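Local coordinates for inosine-uridine preferring nucleoside hydrolase family protein (Bacillus anthracis, PDB 2C40) that belongs to the inosine-uridine preferring nucleoside hydrolase family and holds a calcium ion and alpha-d-ribofuranose in a shared pocket, at residues L22-D25 with N26-L29. Sequence-based numbering, arbitrary orientation.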
loop_
_atom_site.group_PDB
_atom_site.type_symbol
_atom_site.label_atom_id
_atom_site.label_comp_id
_atom_site.label_asym_id
_atom_site.label_seq_id
_atom_site.Cartn_x
_atom_site.Cartn_y
_atom_site.Cartn_z
ATOM N N LEU A 22 -16.412 -13.804 8.973
ATOM C CA LEU A 22 -17.578 -13.104 9.430
ATOM C C LEU A 22 -18.816 -13.290 8.492
ATOM O O LEU A 22 -19.943 -13.056 8.890
ATOM C CB LEU A 22 -17.214 -11.616 9.638
ATOM C CG LEU A 22 -16.318 -11.261 10.833
ATOM C CD1 LEU A 22 -15.846 -9.846 10.719
ATOM C CD2 LEU A 22 -17.059 -11.476 12.169
ATOM N N GLN A 23 -18.578 -13.726 7.253
ATOM C CA GLN A 23 -19.638 -13.986 6.280
ATOM C C GLN A 23 -20.042 -15.468 6.271
ATOM O O GLN A 23 -21.083 -15.838 5.713
ATOM C CB GLN A 23 -19.164 -13.572 4.891
ATOM C CG GLN A 23 -18.562 -12.165 4.770
ATOM C CD GLN A 23 -19.239 -11.155 5.663
ATOM O OE1 GLN A 23 -20.445 -10.906 5.557
ATOM N NE2 GLN A 23 -18.472 -10.583 6.572
ATOM N N MET A 24 -19.248 -16.321 6.914
ATOM C CA MET A 24 -19.570 -17.753 6.996
ATOM C C MET A 24 -20.754 -18.018 7.947
ATOM O O MET A 24 -20.682 -17.743 9.157
ATOM C CB MET A 24 -18.340 -18.535 7.465
ATOM C CG MET A 24 -17.163 -18.409 6.510
ATOM S SD MET A 24 -15.639 -19.234 6.985
ATOM C CE MET A 24 -15.697 -19.193 8.715
ATOM N N ASP A 25 -21.832 -18.546 7.380
ATOM C CA ASP A 25 -23.039 -18.901 8.125
ATOM C C ASP A 25 -22.847 -20.033 9.130
ATOM O O ASP A 25 -23.670 -20.182 10.037
ATOM C CB ASP A 25 -24.123 -19.389 7.145
ATOM C CG ASP A 25 -24.645 -18.298 6.250
ATOM O OD1 ASP A 25 -24.485 -17.106 6.619
ATOM O OD2 ASP A 25 -25.214 -18.648 5.177
ATOM N N ASN A 26 -21.819 -20.855 8.895
ATOM C CA ASN A 26 -21.562 -22.073 9.699
ATOM C C ASN A 26 -20.453 -21.848 10.740
ATOM O O ASN A 26 -19.975 -22.797 11.342
ATOM C CB ASN A 26 -21.255 -23.300 8.826
ATOM C CG ASN A 26 -19.914 -23.197 8.116
ATOM O OD1 ASN A 26 -19.456 -22.096 7.812
ATOM N ND2 ASN A 26 -19.288 -24.341 7.835
ATOM N N VAL A 27 -20.063 -20.591 10.929
ATOM C CA VAL A 27 -19.041 -20.198 11.901
ATOM C C VAL A 27 -19.527 -19.087 12.829
ATOM O O VAL A 27 -20.130 -18.083 12.407
ATOM C CB VAL A 27 -17.697 -19.771 11.190
ATOM C CG1 VAL A 27 -16.720 -18.955 12.110
ATOM C CG2 VAL A 27 -17.003 -20.996 10.646
ATOM N N GLU A 28 -19.223 -19.275 14.098
ATOM C CA GLU A 28 -19.521 -18.292 15.110
ATOM C C GLU A 28 -18.220 -18.015 15.803
ATOM O O GLU A 28 -17.704 -18.876 16.512
ATOM C CB GLU A 28 -20.550 -18.831 16.105
ATOM C CG GLU A 28 -20.820 -17.928 17.297
ATOM C CD GLU A 28 -21.650 -18.608 18.387
ATOM O OE1 GLU A 28 -21.566 -18.159 19.555
ATOM O OE2 GLU A 28 -22.379 -19.588 18.087
ATOM N N LEU A 29 -17.699 -16.809 15.571
ATOM C CA LEU A 29 -16.466 -16.348 16.177
ATOM C C LEU A 29 -16.783 -16.052 17.639
ATOM O O LEU A 29 -17.606 -15.210 17.908
ATOM C CB LEU A 29 -15.976 -15.096 15.451
ATOM C CG LEU A 29 -14.769 -15.178 14.516
ATOM C CD1 LEU A 29 -14.574 -16.499 13.813
ATOM C CD2 LEU A 29 -14.715 -13.961 13.512
#
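M24 and V27 are the ends of a type I beta turn, with D25 and N26 at its corners, that reverses the chain between helix 12-21 and strand 27-34, the helix-to-strand connection of the beta-alpha-beta unit 2-8, 12-21, 27-34. The turn is closed by V27 N to M24 O, a weak bond at 3.4 Å. The M24 side chain runs beside V27, its CB 4.0 Å from V27 CB; CE is modelled too close to the valine side chain, so the fit at that end is doubtful. N26 sets its amide oxygen beside the same methionine, OD1 to M24 CB at 3.7 Å, because CG is tucked between backbone N and carbonyl carbon (chi1 69°). N26 ND2 is bonded to the carbonyl of G255, and D25, at an exposed corner, makes a salt bridge from OD1 to K309 NZ, which also donates to Q23 O. Y302 and L306 of helix 296-308 pack on M24, while backbone hydrogen bonds join N26 and E28 with K2, and E28 with V4, setting the end of the turn and the start of strand 27-34 against strand 2-8. Farther from the turn the two leucine side chains meet at about a right angle, methyl against methyl, L22 CD2 to L29 CD2 at 3.7 Å.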